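Local coordinates for phosphodiesterase MJ0936 (Methanocaldococcus jannaschii, PDB 2AHD), which belongs to the calcineurin-like phosphoesterase superfamily, a compact single-chain alpha/beta protein built around two mixed beta sheets, at residues I5-A19 with P137-G151. Numbering follows the deposited sequence.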
loop_
_atom_site.group_PDB
_atom_site.type_symbol
_atom_site.label_atom_id
_atom_site.label_comp_id
_atom_site.label_asym_id
_atom_site.label_seq_id
_atom_site.Cartn_x
_atom_site.Cartn_y
_atom_site.Cartn_z
ATOM N N ILE A 5 3.803 -1.318 3.804
ATOM C CA ILE A 5 2.539 -0.763 3.330
ATOM C C ILE A 5 2.599 0.764 3.243
ATOM O O ILE A 5 3.133 1.429 4.139
ATOM C CB ILE A 5 1.397 -1.129 4.281
ATOM C CG1 ILE A 5 1.482 -2.608 4.644
ATOM C CG2 ILE A 5 0.070 -0.827 3.628
ATOM C CD1 ILE A 5 0.450 -3.041 5.660
ATOM N N MET A 6 2.063 1.316 2.161
ATOM C CA MET A 6 2.028 2.760 1.987
ATOM C C MET A 6 0.759 3.098 1.201
ATOM O O MET A 6 0.033 2.197 0.788
ATOM C CB MET A 6 3.319 3.264 1.302
ATOM C CG MET A 6 3.529 2.867 -0.139
ATOM S SD MET A 6 5.215 3.161 -0.643
ATOM C CE MET A 6 5.394 4.814 -0.451
ATOM N N SER A 7 0.467 4.386 1.030
ATOM C CA SER A 7 -0.738 4.818 0.314
ATOM C C SER A 7 -0.805 6.337 0.186
ATOM O O SER A 7 -0.171 7.056 0.950
ATOM C CB SER A 7 -1.985 4.301 1.049
ATOM O OG SER A 7 -3.181 4.666 0.390
ATOM N N ASP A 8 -1.574 6.817 -0.785
ATOM C CA ASP A 8 -1.743 8.254 -1.002
ATOM C C ASP A 8 -0.442 9.022 -0.799
ATOM O O ASP A 8 -0.251 9.648 0.238
ATOM C CB ASP A 8 -2.787 8.826 -0.035
ATOM C CG ASP A 8 -3.971 7.919 0.145
ATOM O OD1 ASP A 8 -4.621 7.605 -0.860
ATOM O OD2 ASP A 8 -4.257 7.513 1.294
ATOM N N THR A 9 0.446 8.983 -1.780
ATOM C CA THR A 9 1.704 9.700 -1.674
ATOM C C THR A 9 1.574 11.093 -2.293
ATOM O O THR A 9 2.308 12.017 -1.940
ATOM C CB THR A 9 2.813 8.942 -2.371
ATOM O OG1 THR A 9 2.366 8.545 -3.674
ATOM C CG2 THR A 9 3.203 7.731 -1.557
ATOM N N HIS A 10 0.640 11.230 -3.228
ATOM C CA HIS A 10 0.366 12.499 -3.893
ATOM C C HIS A 10 1.564 13.320 -4.338
ATOM O O HIS A 10 1.707 14.485 -3.980
ATOM C CB HIS A 10 -0.531 13.330 -2.997
ATOM C CG HIS A 10 -1.818 12.648 -2.659
ATOM N ND1 HIS A 10 -2.872 12.575 -3.542
ATOM C CD2 HIS A 10 -2.186 11.926 -1.573
ATOM C CE1 HIS A 10 -3.833 11.832 -3.019
ATOM N NE2 HIS A 10 -3.442 11.425 -1.825
ATOM N N ASP A 11 2.426 12.692 -5.128
ATOM C CA ASP A 11 3.606 13.342 -5.684
ATOM C C ASP A 11 4.641 13.924 -4.715
ATOM O O ASP A 11 5.620 14.551 -5.151
ATOM C CB ASP A 11 3.147 14.432 -6.641
ATOM C CG ASP A 11 2.315 13.888 -7.769
ATOM O OD1 ASP A 11 2.312 12.657 -7.959
ATOM O OD2 ASP A 11 1.677 14.687 -8.476
ATOM N N HIS A 12 4.440 13.710 -3.416
ATOM C CA HIS A 12 5.366 14.230 -2.421
ATOM C C HIS A 12 6.690 13.497 -2.500
ATOM O O HIS A 12 6.969 12.613 -1.690
ATOM C CB HIS A 12 4.765 14.070 -1.037
ATOM C CG HIS A 12 5.462 14.864 0.016
ATOM N ND1 HIS A 12 4.791 15.496 1.038
ATOM C CD2 HIS A 12 6.773 15.115 0.216
ATOM C CE1 HIS A 12 5.658 16.104 1.822
ATOM N NE2 HIS A 12 6.870 15.888 1.345
ATOM N N LEU A 13 7.524 13.876 -3.461
ATOM C CA LEU A 13 8.798 13.196 -3.651
ATOM C C LEU A 13 9.643 12.941 -2.403
ATOM O O LEU A 13 10.112 11.831 -2.192
ATOM C CB LEU A 13 9.610 13.920 -4.718
ATOM C CG LEU A 13 8.993 13.696 -6.103
ATOM C CD1 LEU A 13 9.813 14.393 -7.165
ATOM C CD2 LEU A 13 8.918 12.204 -6.385
ATOM N N PRO A 14 9.844 13.960 -1.560
ATOM C CA PRO A 14 10.632 13.807 -0.340
ATOM C C PRO A 14 10.172 12.621 0.476
ATOM O O PRO A 14 10.924 11.689 0.715
ATOM C CB PRO A 14 10.383 15.108 0.386
ATOM C CG PRO A 14 10.282 16.069 -0.719
ATOM C CD PRO A 14 9.405 15.355 -1.717
ATOM N N ASN A 15 8.922 12.658 0.907
ATOM C CA ASN A 15 8.377 11.575 1.710
ATOM C C ASN A 15 8.397 10.230 0.988
ATOM O O ASN A 15 8.470 9.173 1.621
ATOM C CB ASN A 15 6.964 11.938 2.157
ATOM C CG ASN A 15 6.967 12.942 3.282
ATOM O OD1 ASN A 15 7.970 13.609 3.514
ATOM N ND2 ASN A 15 5.847 13.059 3.989
ATOM N N ILE A 16 8.337 10.268 -0.338
ATOM C CA ILE A 16 8.367 9.037 -1.123
ATOM C C ILE A 16 9.746 8.397 -0.981
ATOM O O ILE A 16 9.868 7.195 -0.747
ATOM C CB ILE A 16 8.074 9.323 -2.620
ATOM C CG1 ILE A 16 6.594 9.689 -2.800
ATOM C CG2 ILE A 16 8.449 8.112 -3.463
ATOM C CD1 ILE A 16 6.219 10.160 -4.194
ATOM N N ARG A 17 10.781 9.220 -1.111
ATOM C CA ARG A 17 12.155 8.769 -0.994
ATOM C C ARG A 17 12.422 8.307 0.431
ATOM O O ARG A 17 13.029 7.254 0.642
ATOM C CB ARG A 17 13.102 9.904 -1.338
ATOM C CG ARG A 17 12.833 10.574 -2.667
ATOM C CD ARG A 17 13.476 11.949 -2.665
ATOM N NE ARG A 17 13.138 12.733 -3.845
ATOM C CZ ARG A 17 13.554 12.444 -5.069
ATOM N NH1 ARG A 17 14.327 11.386 -5.267
ATOM N NH2 ARG A 17 13.205 13.212 -6.090
ATOM N N LYS A 18 11.979 9.098 1.408
ATOM C CA LYS A 18 12.161 8.741 2.812
ATOM C C LYS A 18 11.635 7.337 3.036
ATOM O O LYS A 18 12.311 6.483 3.610
ATOM C CB LYS A 18 11.387 9.689 3.726
ATOM C CG LYS A 18 12.007 11.063 3.927
ATOM C CD LYS A 18 11.314 11.785 5.080
ATOM C CE LYS A 18 12.004 13.084 5.453
ATOM N NZ LYS A 18 12.005 14.031 4.317
ATOM N N ALA A 19 10.412 7.115 2.571
ATOM C CA ALA A 19 9.741 5.835 2.701
ATOM C C ALA A 19 10.486 4.730 1.985
ATOM O O ALA A 19 10.658 3.651 2.542
ATOM C CB ALA A 19 8.321 5.938 2.166
ATOM N N PRO A 137 -2.545 2.382 6.049
ATOM C CA PRO A 137 -1.251 2.937 6.437
ATOM C C PRO A 137 -1.223 4.433 6.693
ATOM O O PRO A 137 -0.242 4.952 7.232
ATOM C CB PRO A 137 -0.348 2.533 5.277
ATOM C CG PRO A 137 -1.282 2.508 4.122
ATOM C CD PRO A 137 -2.507 1.853 4.680
ATOM N N GLY A 138 -2.296 5.128 6.323
ATOM C CA GLY A 138 -2.310 6.566 6.497
ATOM C C GLY A 138 -1.724 7.189 5.240
ATOM O O GLY A 138 -1.372 6.481 4.304
ATOM N N GLU A 139 -1.596 8.511 5.219
ATOM C CA GLU A 139 -1.082 9.215 4.055
ATOM C C GLU A 139 0.412 9.440 4.120
ATOM O O GLU A 139 0.936 9.993 5.082
ATOM C CB GLU A 139 -1.791 10.555 3.919
ATOM C CG GLU A 139 -1.828 11.336 5.213
ATOM C CD GLU A 139 -2.290 12.752 5.035
ATOM O OE1 GLU A 139 -2.256 13.509 6.021
ATOM O OE2 GLU A 139 -2.679 13.112 3.914
ATOM N N CYS A 140 1.109 9.016 3.082
ATOM C CA CYS A 140 2.543 9.184 3.040
ATOM C C CYS A 140 2.917 10.657 2.869
ATOM O O CYS A 140 3.946 11.099 3.365
ATOM C CB CYS A 140 3.110 8.342 1.905
ATOM S SG CYS A 140 4.896 8.289 1.842
ATOM N N CYS A 141 2.079 11.418 2.170
ATOM C CA CYS A 141 2.337 12.849 1.957
ATOM C C CYS A 141 2.077 13.619 3.243
ATOM O O CYS A 141 2.716 14.638 3.505
ATOM C CB CYS A 141 1.438 13.399 0.857
ATOM S SG CYS A 141 -0.294 13.163 1.194
ATOM N N GLY A 142 1.134 13.117 4.035
ATOM C CA GLY A 142 0.790 13.740 5.299
ATOM C C GLY A 142 0.095 15.070 5.141
ATOM O O GLY A 142 -0.120 15.769 6.123
ATOM N N TYR A 143 -0.277 15.405 3.905
ATOM C CA TYR A 143 -0.926 16.681 3.571
ATOM C C TYR A 143 -2.173 17.054 4.337
ATOM O O TYR A 143 -2.294 18.172 4.831
ATOM C CB TYR A 143 -1.286 16.740 2.087
ATOM C CG TYR A 143 -0.130 17.022 1.178
ATOM C CD1 TYR A 143 0.820 17.973 1.509
ATOM C CD2 TYR A 143 -0.010 16.368 -0.042
ATOM C CE1 TYR A 143 1.870 18.274 0.643
ATOM C CE2 TYR A 143 1.038 16.657 -0.921
ATOM C CZ TYR A 143 1.976 17.614 -0.571
ATOM O OH TYR A 143 3.018 17.899 -1.430
ATOM N N LEU A 144 -3.101 16.117 4.440
ATOM C CA LEU A 144 -4.362 16.409 5.083
ATOM C C LEU A 144 -4.466 16.177 6.577
ATOM O O LEU A 144 -5.490 16.474 7.157
ATOM C CB LEU A 144 -5.492 15.673 4.331
ATOM C CG LEU A 144 -5.522 15.889 2.790
ATOM C CD1 LEU A 144 -6.716 15.169 2.168
ATOM C CD2 LEU A 144 -5.559 17.393 2.453
ATOM N N THR A 145 -3.418 15.671 7.212
ATOM C CA THR A 145 -3.459 15.430 8.664
ATOM C C THR A 145 -2.200 15.966 9.327
ATOM O O THR A 145 -2.129 16.057 10.551
ATOM C CB THR A 145 -3.536 13.913 9.048
ATOM O OG1 THR A 145 -2.302 13.277 8.705
ATOM C CG2 THR A 145 -4.693 13.211 8.348
ATOM N N GLY A 146 -1.205 16.297 8.514
ATOM C CA GLY A 146 0.039 16.813 9.038
ATOM C C GLY A 146 0.933 15.740 9.615
ATOM O O GLY A 146 1.974 16.034 10.179
ATOM N N ILE A 147 0.534 14.486 9.467
ATOM C CA ILE A 147 1.310 13.364 9.984
ATOM C C ILE A 147 1.567 12.316 8.908
ATOM O O ILE A 147 0.725 11.444 8.663
ATOM C CB ILE A 147 0.566 12.709 11.150
ATOM C CG1 ILE A 147 0.229 13.777 12.179
ATOM C CG2 ILE A 147 1.410 11.605 11.761
ATOM C CD1 ILE A 147 -0.593 13.276 13.289
ATOM N N PRO A 148 2.728 12.389 8.243
ATOM C CA PRO A 148 3.044 11.416 7.197
ATOM C C PRO A 148 3.399 10.047 7.793
ATOM O O PRO A 148 4.246 9.950 8.674
ATOM C CB PRO A 148 4.216 12.074 6.468
ATOM C CG PRO A 148 4.913 12.766 7.546
ATOM C CD PRO A 148 3.789 13.399 8.340
ATOM N N THR A 149 2.749 8.994 7.312
ATOM C CA THR A 149 3.013 7.660 7.824
ATOM C C THR A 149 2.978 6.543 6.789
ATOM O O THR A 149 2.367 6.658 5.717
ATOM C CB THR A 149 2.020 7.275 8.958
ATOM O OG1 THR A 149 0.674 7.428 8.506
ATOM C CG2 THR A 149 2.220 8.152 10.166
ATOM N N ILE A 150 3.672 5.462 7.131
ATOM C CA ILE A 150 3.732 4.256 6.318
ATOM C C ILE A 150 3.670 3.183 7.373
ATOM O O ILE A 150 3.533 3.489 8.553
ATOM C CB ILE A 150 5.055 4.106 5.535
ATOM C CG1 ILE A 150 6.234 4.137 6.506
ATOM C CG2 ILE A 150 5.166 5.179 4.475
ATOM C CD1 ILE A 150 7.581 4.179 5.835
ATOM N N GLY A 151 3.771 1.928 6.958
ATOM C CA GLY A 151 3.711 0.849 7.921
ATOM C C GLY A 151 4.432 -0.399 7.473
ATOM O O GLY A 151 4.672 -0.592 6.288
#
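The backbone N of Cys140 is shared by two carbonyls of the 5-19 segment: Ser7 O takes it at 3.2 Å, nearly end-on to the C=O, while Asp8 O offers a second, weak bond. The carbonyl of the same cysteine turns to the helix, where Asn15 ND2 donates to Cys140 O at 2.8 Å. That oxygen lies in the amide plane of Asn15, consistent with the modelled flip. With its sulfur swung anti to the backbone N (chi1 -173°), Cys140 packs between strand and helix, SG lying 4.2 Å from both Met6 CE and Ala19 CB, while Thr9 CG2 touches Cys140 CB at 3.5 Å. Ile150 CG2 continues this apolar layer. Strands 3-6 and 149-154 are antiparallel neighbours in one sheet of the calcineurin-like fold, and Ile5 N bonds Gly151 O at 2.7 Å. The loop after strand 3-6 carries Asp8-Thr9-His10, matching the family's Asp-X-His signature, which in relatives contributes to the metal site. Beside the strand pair, Pro137 CG sits 3.6 Å from Ile5 CG2, the side chains crossing at about a right angle. Farther along, Cys141 SG meets the edge of the His10 ring, which also packs near-parallel with His122. The ring planes of His12 and Tyr143 are inclined by 30°, but slid so far apart that the rings barely overlap. Glu139, in the same loop as Cys140, accepts from Leu144 N through OE2, which is also hydrogen-bonded to His122 ND1.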